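Local structure of protein YCGM (Escherichia coli, 1NR9) at residues C54-P59 / Y98-D103; C130-F135 / G187-T192; G111-A116 / W120-A125; P43-K48 / S179-L184; L60-D65 / L201-E206. The protein is of unassigned function but belongs to the fumarylacetoacetate hydrolase family and holds a magnesium ion in a site built from acidic side chains. One frame throughout, in Å; residues are numbered along the deposited sequence.

Contact 1: residues C54-P59 / Y98-D103. With MG (magnesium ion), chain E.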
# COMPACT_ATOMS: atom_id res chain seq x y z
N CYS A 54 -5.64 -7.42 -10.57
CA CYS A 54 -6.02 -8.65 -11.27
C CYS A 54 -6.79 -8.39 -12.56
O CYS A 54 -7.39 -7.34 -12.74
CB CYS A 54 -6.84 -9.56 -10.37
SG CYS A 54 -8.42 -8.91 -9.90
N ASP A 55 -6.73 -9.36 -13.46
CA ASP A 55 -7.40 -9.26 -14.75
C ASP A 55 -8.93 -9.16 -14.62
O ASP A 55 -9.59 -10.06 -14.09
CB ASP A 55 -7.05 -10.49 -15.58
CG ASP A 55 -7.21 -10.24 -17.05
OD1 ASP A 55 -8.10 -9.44 -17.43
OD2 ASP A 55 -6.45 -10.85 -17.85
N LEU A 56 -9.50 -8.05 -15.10
CA LEU A 56 -10.95 -7.83 -15.03
C LEU A 56 -11.73 -8.73 -15.98
O LEU A 56 -12.94 -8.89 -15.84
CB LEU A 56 -11.28 -6.37 -15.34
CG LEU A 56 -12.76 -5.94 -15.27
CD1 LEU A 56 -13.36 -6.31 -13.91
CD2 LEU A 56 -12.86 -4.44 -15.50
N ARG A 57 -11.02 -9.33 -16.93
CA ARG A 57 -11.65 -10.19 -17.92
C ARG A 57 -11.91 -11.60 -17.43
O ARG A 57 -12.73 -12.32 -18.00
CB ARG A 57 -10.80 -10.24 -19.19
CG ARG A 57 -10.74 -8.93 -19.96
CD ARG A 57 -9.30 -8.62 -20.34
NE ARG A 57 -8.73 -9.70 -21.13
CZ ARG A 57 -7.44 -10.04 -21.12
NH1 ARG A 57 -6.56 -9.40 -20.37
NH2 ARG A 57 -7.03 -11.04 -21.88
N GLN A 58 -11.22 -12.01 -16.37
CA GLN A 58 -11.39 -13.35 -15.83
C GLN A 58 -12.34 -13.32 -14.64
O GLN A 58 -12.60 -12.26 -14.06
CB GLN A 58 -10.04 -13.93 -15.42
CG GLN A 58 -9.02 -13.99 -16.55
CD GLN A 58 -9.60 -14.58 -17.84
OE1 GLN A 58 -10.13 -15.70 -17.85
NE2 GLN A 58 -9.49 -13.83 -18.93
N PRO A 59 -12.89 -14.49 -14.27
CA PRO A 59 -13.80 -14.52 -13.12
C PRO A 59 -13.21 -13.72 -11.97
O PRO A 59 -12.00 -13.66 -11.83
CB PRO A 59 -13.91 -16.01 -12.81
CG PRO A 59 -13.88 -16.62 -14.19
CD PRO A 59 -12.78 -15.82 -14.90
N TYR A 98 -5.46 4.86 -20.50
CA TYR A 98 -6.67 4.83 -19.69
C TYR A 98 -7.39 3.50 -19.86
O TYR A 98 -7.35 2.91 -20.96
CB TYR A 98 -7.60 5.97 -20.10
CG TYR A 98 -6.94 7.32 -20.18
CD1 TYR A 98 -7.01 8.23 -19.11
CD2 TYR A 98 -6.25 7.71 -21.33
CE1 TYR A 98 -6.41 9.48 -19.20
CE2 TYR A 98 -5.65 8.96 -21.43
CZ TYR A 98 -5.74 9.84 -20.36
OH TYR A 98 -5.16 11.07 -20.46
N GLY A 99 -8.03 3.05 -18.78
CA GLY A 99 -8.79 1.81 -18.74
C GLY A 99 -9.78 1.89 -17.58
O GLY A 99 -9.93 2.96 -16.97
N VAL A 100 -10.47 0.79 -17.28
CA VAL A 100 -11.44 0.78 -16.17
C VAL A 100 -11.12 -0.20 -15.07
O VAL A 100 -10.56 -1.27 -15.30
CB VAL A 100 -12.86 0.45 -16.62
CG1 VAL A 100 -13.52 1.67 -17.16
CG2 VAL A 100 -12.84 -0.67 -17.64
N ALA A 101 -11.52 0.17 -13.86
CA ALA A 101 -11.27 -0.69 -12.71
C ALA A 101 -12.45 -0.71 -11.76
O ALA A 101 -13.40 0.07 -11.88
CB ALA A 101 -10.04 -0.21 -11.97
N LEU A 102 -12.37 -1.64 -10.83
CA LEU A 102 -13.37 -1.77 -9.80
C LEU A 102 -12.58 -1.59 -8.53
O LEU A 102 -11.64 -2.34 -8.25
CB LEU A 102 -14.01 -3.16 -9.81
CG LEU A 102 -14.98 -3.51 -10.93
CD1 LEU A 102 -15.72 -4.79 -10.57
CD2 LEU A 102 -15.97 -2.37 -11.12
N ASP A 103 -12.92 -0.56 -7.77
CA ASP A 103 -12.27 -0.29 -6.51
C ASP A 103 -13.08 -1.13 -5.55
O ASP A 103 -13.93 -0.65 -4.82
CB ASP A 103 -12.36 1.21 -6.20
CG ASP A 103 -11.87 1.56 -4.80
OD1 ASP A 103 -11.10 0.77 -4.20
OD2 ASP A 103 -12.26 2.65 -4.32
MG MG E . -13.16 4.88 -3.79
O HOH W 1 -11.35 4.84 -5.56

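Contact 2: residues C130-F135 / G187-T192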
# COMPACT_ATOMS: atom_id res chain seq x y z
N CYS A 130 -8.79 -5.07 -6.83
CA CYS A 130 -8.67 -4.12 -7.93
C CYS A 130 -8.64 -4.79 -9.31
O CYS A 130 -7.60 -4.83 -9.97
CB CYS A 130 -7.41 -3.28 -7.75
SG CYS A 130 -7.33 -1.83 -8.81
N PRO A 131 -9.78 -5.35 -9.75
CA PRO A 131 -9.80 -5.99 -11.07
C PRO A 131 -9.53 -4.82 -11.99
O PRO A 131 -9.94 -3.70 -11.70
CB PRO A 131 -11.23 -6.50 -11.19
CG PRO A 131 -11.67 -6.67 -9.77
CD PRO A 131 -11.09 -5.47 -9.08
N LEU A 132 -8.86 -5.05 -13.10
CA LEU A 132 -8.55 -3.92 -13.96
C LEU A 132 -8.60 -4.36 -15.42
O LEU A 132 -8.21 -5.47 -15.75
CB LEU A 132 -7.16 -3.43 -13.59
CG LEU A 132 -6.55 -2.12 -14.06
CD1 LEU A 132 -7.42 -0.94 -13.58
CD2 LEU A 132 -5.13 -2.00 -13.49
N SER A 133 -9.10 -3.48 -16.28
CA SER A 133 -9.19 -3.77 -17.70
C SER A 133 -7.85 -3.48 -18.36
O SER A 133 -6.88 -3.10 -17.68
CB SER A 133 -10.27 -2.91 -18.36
OG SER A 133 -9.90 -1.54 -18.42
N GLY A 134 -7.78 -3.68 -19.68
CA GLY A 134 -6.56 -3.39 -20.40
C GLY A 134 -6.53 -1.88 -20.54
O GLY A 134 -7.50 -1.22 -20.18
N PHE A 135 -5.44 -1.32 -21.05
CA PHE A 135 -5.33 0.12 -21.20
C PHE A 135 -5.31 0.59 -22.63
O PHE A 135 -4.84 -0.10 -23.53
CB PHE A 135 -4.06 0.64 -20.53
CG PHE A 135 -4.12 0.65 -19.04
CD1 PHE A 135 -3.50 -0.35 -18.30
CD2 PHE A 135 -4.80 1.67 -18.38
CE1 PHE A 135 -3.56 -0.34 -16.90
CE2 PHE A 135 -4.86 1.69 -16.98
CZ PHE A 135 -4.24 0.69 -16.25
N GLY A 187 4.37 2.51 -14.54
CA GLY A 187 3.85 1.19 -14.28
C GLY A 187 2.77 1.25 -13.22
O GLY A 187 1.95 0.35 -13.13
N ASP A 188 2.76 2.32 -12.42
CA ASP A 188 1.75 2.49 -11.38
C ASP A 188 0.43 2.87 -12.00
O ASP A 188 0.39 3.43 -13.09
CB ASP A 188 2.14 3.59 -10.38
CG ASP A 188 3.15 3.13 -9.35
OD1 ASP A 188 3.21 1.92 -9.04
OD2 ASP A 188 3.89 4.00 -8.83
N VAL A 189 -0.65 2.60 -11.29
CA VAL A 189 -1.98 2.92 -11.77
C VAL A 189 -2.64 3.88 -10.79
O VAL A 189 -2.34 3.86 -9.60
CB VAL A 189 -2.83 1.64 -11.90
CG1 VAL A 189 -4.28 1.99 -12.23
CG2 VAL A 189 -2.22 0.75 -13.00
N VAL A 190 -3.54 4.72 -11.30
CA VAL A 190 -4.26 5.68 -10.48
C VAL A 190 -5.79 5.57 -10.67
O VAL A 190 -6.30 5.73 -11.78
CB VAL A 190 -3.84 7.12 -10.86
CG1 VAL A 190 -4.67 8.13 -10.07
CG2 VAL A 190 -2.37 7.31 -10.60
N LEU A 191 -6.51 5.30 -9.58
CA LEU A 191 -7.98 5.20 -9.66
C LEU A 191 -8.52 6.59 -9.35
O LEU A 191 -8.18 7.18 -8.33
CB LEU A 191 -8.53 4.19 -8.65
CG LEU A 191 -8.14 2.73 -8.85
CD1 LEU A 191 -9.13 1.84 -8.07
CD2 LEU A 191 -8.15 2.39 -10.33
N THR A 192 -9.39 7.10 -10.21
CA THR A 192 -9.91 8.44 -10.01
C THR A 192 -11.27 8.63 -9.35
O THR A 192 -11.90 9.66 -9.55
CB THR A 192 -9.93 9.18 -11.35
OG1 THR A 192 -10.83 8.52 -12.25
CG2 THR A 192 -8.54 9.19 -11.96

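Contact 3: residues G111-A116 / W120-A125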
# COMPACT_ATOMS: atom_id res chain seq x y z
N GLY A 111 -16.37 0.43 7.62
CA GLY A 111 -17.15 1.14 8.62
C GLY A 111 -16.49 0.98 9.98
O GLY A 111 -16.32 1.95 10.72
N LYS A 112 -16.10 -0.24 10.32
CA LYS A 112 -15.46 -0.46 11.60
C LYS A 112 -14.17 0.37 11.64
O LYS A 112 -13.88 1.00 12.66
CB LYS A 112 -15.16 -1.94 11.78
CG LYS A 112 -16.41 -2.81 11.73
CD LYS A 112 -16.08 -4.28 11.99
CE LYS A 112 -17.32 -5.16 11.92
NZ LYS A 112 -16.97 -6.60 12.11
N MSE A 113 -13.44 0.39 10.53
CA MSE A 113 -12.19 1.15 10.45
C MSE A 113 -12.43 2.66 10.64
O MSE A 113 -11.79 3.28 11.49
CB MSE A 113 -11.50 0.91 9.10
CG MSE A 113 -11.16 -0.56 8.80
SE MSE A 113 -9.85 -1.46 9.96
CE MSE A 113 -11.07 -2.31 11.22
N LYS A 114 -13.34 3.25 9.87
CA LYS A 114 -13.62 4.69 10.02
C LYS A 114 -13.99 5.04 11.47
O LYS A 114 -13.38 5.91 12.09
CB LYS A 114 -14.76 5.12 9.11
CG LYS A 114 -14.41 5.26 7.64
CD LYS A 114 -15.66 5.68 6.86
CE LYS A 114 -15.43 5.62 5.37
NZ LYS A 114 -16.69 5.77 4.58
N LYS A 115 -15.01 4.37 12.00
CA LYS A 115 -15.44 4.64 13.37
C LYS A 115 -14.25 4.53 14.33
O LYS A 115 -14.23 5.19 15.37
CB LYS A 115 -16.53 3.65 13.80
CG LYS A 115 -17.93 3.99 13.29
CD LYS A 115 -18.00 4.02 11.77
CE LYS A 115 -19.43 4.16 11.27
NZ LYS A 115 -19.53 3.96 9.80
N ALA A 116 -13.26 3.72 13.96
CA ALA A 116 -12.09 3.52 14.80
C ALA A 116 -10.88 4.37 14.40
O ALA A 116 -9.88 4.40 15.11
CB ALA A 116 -11.70 2.05 14.79
N TRP A 120 -7.03 1.59 6.39
CA TRP A 120 -8.07 1.09 5.52
C TRP A 120 -7.68 -0.17 4.76
O TRP A 120 -8.53 -0.82 4.15
CB TRP A 120 -8.42 2.17 4.52
CG TRP A 120 -9.31 3.22 5.05
CD1 TRP A 120 -9.53 3.55 6.36
CD2 TRP A 120 -10.10 4.12 4.27
NE1 TRP A 120 -10.41 4.61 6.43
CE2 TRP A 120 -10.76 4.97 5.16
CE3 TRP A 120 -10.29 4.28 2.89
CZ2 TRP A 120 -11.62 5.98 4.73
CZ3 TRP A 120 -11.15 5.27 2.46
CH2 TRP A 120 -11.80 6.11 3.38
N GLU A 121 -6.40 -0.50 4.79
CA GLU A 121 -5.90 -1.65 4.05
C GLU A 121 -6.77 -2.91 4.11
O GLU A 121 -6.92 -3.61 3.10
CB GLU A 121 -4.45 -1.97 4.46
CG GLU A 121 -3.40 -1.00 3.86
CD GLU A 121 -3.37 0.38 4.55
OE1 GLU A 121 -4.44 0.86 4.99
OE2 GLU A 121 -2.28 0.98 4.64
N LYS A 122 -7.38 -3.19 5.26
CA LYS A 122 -8.20 -4.38 5.37
C LYS A 122 -9.42 -4.30 4.47
O LYS A 122 -9.81 -5.29 3.86
CB LYS A 122 -8.66 -4.60 6.81
CG LYS A 122 -7.57 -5.11 7.73
CD LYS A 122 -8.12 -5.28 9.13
CE LYS A 122 -7.04 -5.72 10.11
NZ LYS A 122 -7.61 -5.85 11.49
N ALA A 123 -10.01 -3.12 4.38
CA ALA A 123 -11.21 -2.93 3.58
C ALA A 123 -10.95 -2.58 2.13
O ALA A 123 -11.77 -2.90 1.26
CB ALA A 123 -12.07 -1.84 4.22
N LYS A 124 -9.83 -1.92 1.86
CA LYS A 124 -9.51 -1.49 0.50
C LYS A 124 -8.31 -2.14 -0.17
O LYS A 124 -8.08 -1.93 -1.37
CB LYS A 124 -9.28 0.03 0.49
CG LYS A 124 -10.54 0.88 0.61
CD LYS A 124 -11.29 0.98 -0.70
CE LYS A 124 -12.42 1.97 -0.60
NZ LYS A 124 -13.12 2.19 -1.90
N ALA A 125 -7.54 -2.94 0.56
CA ALA A 125 -6.36 -3.51 -0.07
C ALA A 125 -6.25 -5.02 -0.12
O ALA A 125 -5.20 -5.54 -0.50
CB ALA A 125 -5.10 -2.92 0.56

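Contact 4: residues P43-K48 / S179-L184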
# COMPACT_ATOMS: atom_id res chain seq x y z
N PRO A 43 -8.10 15.98 -1.44
CA PRO A 43 -8.42 14.60 -1.82
C PRO A 43 -8.02 13.58 -0.75
O PRO A 43 -6.92 13.64 -0.21
CB PRO A 43 -7.63 14.41 -3.11
CG PRO A 43 -7.66 15.77 -3.73
CD PRO A 43 -7.38 16.66 -2.54
N VAL A 44 -8.93 12.65 -0.46
CA VAL A 44 -8.65 11.56 0.48
C VAL A 44 -7.84 10.56 -0.35
O VAL A 44 -8.19 10.26 -1.50
CB VAL A 44 -9.95 10.90 0.97
CG1 VAL A 44 -9.63 9.70 1.84
CG2 VAL A 44 -10.78 11.91 1.75
N LEU A 45 -6.76 10.04 0.22
CA LEU A 45 -5.86 9.11 -0.47
C LEU A 45 -5.54 7.81 0.25
O LEU A 45 -5.23 7.82 1.45
CB LEU A 45 -4.53 9.82 -0.76
CG LEU A 45 -4.30 10.51 -2.10
CD1 LEU A 45 -5.59 11.12 -2.63
CD2 LEU A 45 -3.22 11.57 -1.91
N PHE A 46 -5.61 6.70 -0.48
CA PHE A 46 -5.28 5.38 0.06
C PHE A 46 -4.63 4.58 -1.08
O PHE A 46 -4.79 4.93 -2.26
CB PHE A 46 -6.52 4.68 0.61
CG PHE A 46 -7.53 4.29 -0.42
CD1 PHE A 46 -7.45 3.07 -1.06
CD2 PHE A 46 -8.57 5.15 -0.75
CE1 PHE A 46 -8.39 2.70 -2.02
CE2 PHE A 46 -9.52 4.80 -1.70
CZ PHE A 46 -9.43 3.56 -2.34
N ILE A 47 -3.91 3.51 -0.74
CA ILE A 47 -3.23 2.72 -1.77
C ILE A 47 -3.46 1.21 -1.80
O ILE A 47 -3.39 0.53 -0.77
CB ILE A 47 -1.71 2.93 -1.69
CG1 ILE A 47 -1.38 4.42 -1.59
CG2 ILE A 47 -1.05 2.31 -2.92
CD1 ILE A 47 0.10 4.71 -1.34
N LYS A 48 -3.71 0.67 -2.99
CA LYS A 48 -3.90 -0.76 -3.15
C LYS A 48 -2.54 -1.34 -3.58
O LYS A 48 -1.87 -0.81 -4.47
CB LYS A 48 -4.96 -1.05 -4.21
CG LYS A 48 -6.38 -0.74 -3.79
CD LYS A 48 -7.33 -1.06 -4.92
CE LYS A 48 -8.78 -0.70 -4.56
NZ LYS A 48 -9.41 -1.64 -3.58
N SER A 179 1.20 12.94 -6.19
CA SER A 179 2.66 12.91 -6.20
C SER A 179 3.28 13.64 -5.03
O SER A 179 4.46 13.44 -4.73
CB SER A 179 3.20 13.48 -7.51
OG SER A 179 2.80 14.83 -7.70
N LYS A 180 2.50 14.48 -4.36
CA LYS A 180 3.02 15.22 -3.21
C LYS A 180 3.39 14.32 -2.03
O LYS A 180 4.35 14.59 -1.32
CB LYS A 180 2.01 16.27 -2.74
CG LYS A 180 2.17 17.62 -3.40
CD LYS A 180 1.17 18.61 -2.80
CE LYS A 180 1.34 18.73 -1.28
NZ LYS A 180 0.20 19.42 -0.60
N PHE A 181 2.63 13.24 -1.84
CA PHE A 181 2.89 12.32 -0.74
C PHE A 181 3.61 11.05 -1.19
O PHE A 181 4.47 10.53 -0.48
CB PHE A 181 1.59 11.96 -0.05
CG PHE A 181 0.73 13.15 0.25
CD1 PHE A 181 0.03 13.79 -0.77
CD2 PHE A 181 0.66 13.65 1.55
CE1 PHE A 181 -0.73 14.92 -0.50
CE2 PHE A 181 -0.10 14.78 1.82
CZ PHE A 181 -0.79 15.41 0.80
N PHE A 182 3.28 10.56 -2.38
CA PHE A 182 3.92 9.36 -2.88
C PHE A 182 4.40 9.57 -4.29
O PHE A 182 3.65 10.05 -5.15
CB PHE A 182 2.95 8.19 -2.86
CG PHE A 182 1.79 8.35 -1.91
CD1 PHE A 182 0.52 8.62 -2.40
CD2 PHE A 182 1.99 8.28 -0.53
CE1 PHE A 182 -0.53 8.80 -1.52
CE2 PHE A 182 0.94 8.46 0.35
CZ PHE A 182 -0.31 8.72 -0.14
N THR A 183 5.65 9.20 -4.55
CA THR A 183 6.19 9.34 -5.89
C THR A 183 5.59 8.24 -6.75
O THR A 183 5.65 7.07 -6.38
CB THR A 183 7.71 9.20 -5.89
OG1 THR A 183 8.16 8.98 -7.23
CG2 THR A 183 8.13 8.04 -5.04
N LEU A 184 5.00 8.60 -7.89
CA LEU A 184 4.40 7.61 -8.78
C LEU A 184 5.42 7.21 -9.83
O LEU A 184 5.88 8.04 -10.62
CB LEU A 184 3.18 8.20 -9.50
CG LEU A 184 2.22 9.06 -8.69
CD1 LEU A 184 1.14 9.59 -9.61
CD2 LEU A 184 1.61 8.27 -7.54

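Contact 5: residues L60-D65 / L201-E206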
# COMPACT_ATOMS: atom_id res chain seq x y z
N LEU A 60 -14.08 -13.11 -11.17
CA LEU A 60 -13.64 -12.31 -10.03
C LEU A 60 -13.71 -13.08 -8.71
O LEU A 60 -14.71 -13.72 -8.40
CB LEU A 60 -14.48 -11.03 -9.92
CG LEU A 60 -14.54 -10.17 -11.18
CD1 LEU A 60 -14.91 -8.74 -10.80
CD2 LEU A 60 -13.18 -10.18 -11.87
N ALA A 61 -12.64 -12.98 -7.93
CA ALA A 61 -12.57 -13.66 -6.65
C ALA A 61 -12.84 -12.71 -5.50
O ALA A 61 -12.06 -11.78 -5.26
CB ALA A 61 -11.20 -14.29 -6.49
N ILE A 62 -13.93 -12.94 -4.77
CA ILE A 62 -14.26 -12.09 -3.63
C ILE A 62 -14.30 -12.84 -2.31
O ILE A 62 -14.75 -13.98 -2.25
CB ILE A 62 -15.63 -11.37 -3.81
CG1 ILE A 62 -16.75 -12.40 -3.95
CG2 ILE A 62 -15.57 -10.43 -5.02
CD1 ILE A 62 -18.13 -11.80 -4.15
N PRO A 63 -13.81 -12.22 -1.23
CA PRO A 63 -13.79 -12.81 0.11
C PRO A 63 -15.23 -13.18 0.45
O PRO A 63 -16.17 -12.56 -0.06
CB PRO A 63 -13.29 -11.68 0.99
CG PRO A 63 -12.43 -10.88 0.07
CD PRO A 63 -13.22 -10.86 -1.21
N SER A 64 -15.41 -14.16 1.33
CA SER A 64 -16.76 -14.57 1.70
C SER A 64 -17.01 -14.52 3.20
O SER A 64 -18.15 -14.63 3.64
CB SER A 64 -17.03 -15.98 1.17
OG SER A 64 -16.01 -16.88 1.58
N ASP A 65 -15.95 -14.33 3.98
CA ASP A 65 -16.07 -14.30 5.44
C ASP A 65 -15.72 -12.95 6.08
O ASP A 65 -15.32 -12.90 7.24
CB ASP A 65 -15.18 -15.40 6.04
CG ASP A 65 -15.05 -16.62 5.13
OD1 ASP A 65 -16.08 -17.24 4.80
OD2 ASP A 65 -13.91 -16.96 4.75
N LEU A 201 -21.65 -6.83 -4.21
CA LEU A 201 -21.42 -7.90 -5.18
C LEU A 201 -21.64 -9.24 -4.49
O LEU A 201 -21.36 -9.38 -3.29
CB LEU A 201 -19.99 -7.87 -5.70
CG LEU A 201 -19.67 -7.05 -6.94
CD1 LEU A 201 -18.23 -7.36 -7.35
CD2 LEU A 201 -20.62 -7.41 -8.07
N GLN A 202 -22.13 -10.23 -5.24
CA GLN A 202 -22.37 -11.55 -4.68
C GLN A 202 -21.97 -12.64 -5.65
O GLN A 202 -22.06 -12.47 -6.87
CB GLN A 202 -23.84 -11.71 -4.30
CG GLN A 202 -24.33 -10.62 -3.37
CD GLN A 202 -25.60 -11.00 -2.68
OE1 GLN A 202 -26.56 -11.46 -3.30
NE2 GLN A 202 -25.63 -10.82 -1.36
N SER A 203 -21.51 -13.77 -5.10
CA SER A 203 -21.08 -14.90 -5.91
C SER A 203 -22.15 -15.22 -6.93
O SER A 203 -23.34 -15.26 -6.61
CB SER A 203 -20.83 -16.12 -5.03
OG SER A 203 -19.93 -15.80 -3.98
N GLY A 204 -21.73 -15.42 -8.18
CA GLY A 204 -22.69 -15.73 -9.22
C GLY A 204 -23.12 -14.54 -10.04
O GLY A 204 -23.60 -14.72 -11.15
N ASP A 205 -22.97 -13.33 -9.52
CA ASP A 205 -23.38 -12.16 -10.28
C ASP A 205 -22.53 -12.02 -11.54
O ASP A 205 -21.35 -12.38 -11.56
CB ASP A 205 -23.23 -10.86 -9.47
CG ASP A 205 -24.22 -10.76 -8.32
OD1 ASP A 205 -25.41 -11.11 -8.48
OD2 ASP A 205 -23.80 -10.29 -7.24
N GLU A 206 -23.14 -11.50 -12.60
CA GLU A 206 -22.43 -11.24 -13.83
C GLU A 206 -22.47 -9.73 -13.89
O GLU A 206 -23.51 -9.14 -13.58
CB GLU A 206 -23.15 -11.84 -15.04
CG GLU A 206 -22.43 -11.57 -16.37
CD GLU A 206 -22.84 -12.52 -17.49
OE1 GLU A 206 -24.04 -12.62 -17.79
OE2 GLU A 206 -21.94 -13.16 -18.09

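Contact 1: residues C54-P59 / Y98-D103
The turn after strand 53-55 lays Leu56 against strand 95-102, the strand whose end carries magnesium ligand Asp103. Leu56 has CG anti to the backbone N (chi1 -178°), and its two methyls divide the work. Leu56 CD2 lies 3.9 Å from Val100 O and also faces the CG2 methyl of that valine; Leu56 CD1 meets Leu102 CD1 at 4.4 Å. Each of these is a van der Waals contact, and no hydrogen bond joins the two segments. The turn itself is of type I, from Asp55 to Gln58, and includes an Asx turn: Asp55 OD1 accepts from the backbone N of Arg57 at 3.0 Å, with the donor above the carboxylate plane. The other oxygen, Asp55 OD2, is 2.9 Å from Arg57 NH1, but it stands well out of the guanidinium plane, a pairing of charges without a directed N-H. At the far end of the other segment Asp103 OD2 binds the magnesium ion at 2.5 Å, and a water lies 2.5 Å from the metal. Glu72 is a further ligand, while Lys48 and Lys124 pair with Asp103 OD1 and OD2 respectively. The chemistry is thus divided: aliphatic surfaces join the turn to the strand, polar bonds shape the turn internally, and metal and lysines fix the carboxylate beyond the strand's end.

Contact 2: residues C130-F135 / G187-T192
Strands 130-137 and 189-191 face each other at a distance without pairing: Cys130 lies opposite Leu191 and Leu132 opposite Val189, with CA atoms 9.5 Å apart in the first pair and 9.7 Å in the second. The gap is bridged by side chains alone. Val189 is shared between two partners through one methyl, CG2: its CG1 stands anti to the backbone N (chi1 172°), which leaves CG2 anti to the carbonyl carbon. Val189 CG2 is 4.0 Å from Leu132 CD2, the two side chains reaching toward each other tip to tip, and 3.8 Å from CZ of Phe135, whose ring it approaches obliquely. Two residues along each strand, Cys130 SG and Leu191 CD1 touch at 4.2 Å, sulfur against methyl. Leu191 gets there by its far end, since its CB sets off to one side and the branch beyond turns back to the thiol. No hydrogen bond crosses, and all five residues are buried, so the join is a small hydrophobic core. Both strands belong to one mixed sheet in which strands 95-102 and 69-79 come between them, consistent with a sheet that bends round on itself. Ala101 of strand 95-102 touches both Leu132 and Leu191, and strand 69-79 supplies Ala76 beside Leu132 and Leu78 beside Phe135. On another flank, Val21 of strand 21-24 packs on Val189 and Leu191, with Cys23 next to the leucine.

Contact 3: residues G111-A116 / W120-A125
The aliphatic chain of Lys114, near the end of helix 107-116, crosses the indole of Trp120 obliquely. From a first torsion of -76°, which sets CG anti to the carbonyl carbon, the lysine runs fully extended, and Lys114 CE comes within 3.9 Å of Trp120 CZ2 while Lys114 CG stays 4.1 Å from the same carbon. Trp120 likewise has CG anti to its carbonyl carbon (chi1 -80°), which carries the indole to helix 107-116. Met113, present as selenomethionine, folds back at its second torsion (-64°). Met113 CB is 4.3 Å from Trp120 CD1, at the pyrrole part of the indole. Met113 SE is 4.3 Å from Lys122 CD. That second lysine is also stretched out, passing the selenium by its methylenes and taking its ammonium onward to Tyr177 OH and Pro43 O of the second subunit. Two residues on, Lys124 heads elsewhere, to Glu72 and Asp103 of the magnesium site. Between the segments there is no hydrogen bond: the lysines contribute methylene surface to a hydrocarbon, indole and selenium contact. The chemistry implies a double role for Lys122, which packs its methylenes on the selenium within the chain and takes its ammonium to the second subunit, whose Phe181 also touches it.

Contact 4: residues P43-K48 / S179-L184
Ile47 of strand 45-48 sets its CD1 methyl squarely over the ring of Phe182, 3.9 Å from the ring centroid and 4° off the normal, a CH-pi contact. The methyl reaches this spot because CG1 stands anti to the carbonyl carbon (chi1 -48°) and the chain then continues extended. The opposite face of the same ring is taken by CB of Phe181, which sits 3.5 Å above the plane over its centre, and the phenyl is clasped from both sides. Leu45, two residues before Ile47 on the same side of the strand, fills the angle between the aromatics: Leu45 CD2 lies 3.9 Å from Phe182 CE1 and 4.1 Å from Phe181 CD1, oblique to both rings. In the next shell, Tyr177 of helix 171-178 meets the Phe181 ring edge-to-face and also touches Leu45, while Val22 packs on Phe182. The second subunit closes on this region as well, Phe66 of that chain meeting the Phe181 ring and OE2 of its Glu121 accepting a hydrogen bond from the backbone N of Ile47. On the strand's other side Lys48 reaches Asp103 of the magnesium site. The contact itself contains only carbon, with all four touching residues buried. Its chemistry is therefore apolar packing with one CH-pi contact, in which a phenyl between a methyl and a methylene is probably restrained in its tilt and the tips of Leu45 and Ile47 complete the core.

Contact 5: residues L60-D65 / L201-E206
Ile62, in the loop leading to strand 69-79, pushes its CD1 methyl against the backbone of Leu201 to Ser203. Ile62 CD1 lies 4.0 Å from Ser203 N and 4.1 Å from Leu201 O, and the carbonyl carbon of Gln202 is about as near. CG1 of the isoleucine occupies the crowded position between its own N and carbonyl carbon (chi1 60°), from which the chain extends straight onto the peptide surface. Leu201 is the second residue with much area buried here; its side chain points toward the loop, but the close approach is through its carbonyl oxygen. Ser203 borders the contact, its OG 4.4 Å from Ile62 CD1. Apolar side chain thus rests on polar backbone, with no hydrogen bond between the segments. What shapes the receiving surface is a type II turn from Gln202 to Asp205. Asp205 N donates to Gln202 O at 2.9 Å, and Gln202 N in turn donates to Asp205 OD2, a bent bond at 134°. Gly204 holds the third position with a positive phi (97°), where a side chain would be jammed against the preceding carbonyl O. Around this, Asn155 binds Asp205 OD1, and Val220 receives both Ile62 and Leu201. Leu201 also pairs by backbone with Val69 of strand 69-79, while Leu60 bonds to Arg219 at the end of strand 214-219, which places the contact where the mixed sheet meets the four-stranded antiparallel one.

From the N terminus, segments 43-48, 54-59 and 60-65 open contacts 4, 1 and 5 in turn. Contact 1 closes first, at 98-103, nested within contact 4 but crossing contact 5. Contact 3 follows as a short local closure between consecutive helices, inside the loops of both contacts 4 and 5. Segment 130-135 then opens contact 2, which crosses contact 4 because 179-184 closes that loop before 187-192 closes contact 2. Contact 5 closes last, at 201-206, enclosing contact 2 and crossing contact 4. Contacts 1, 2 and 4 all reach the mixed sheet, contacts 3 and 4 both meet the second subunit, and contact 5 ties in the four-stranded sheet.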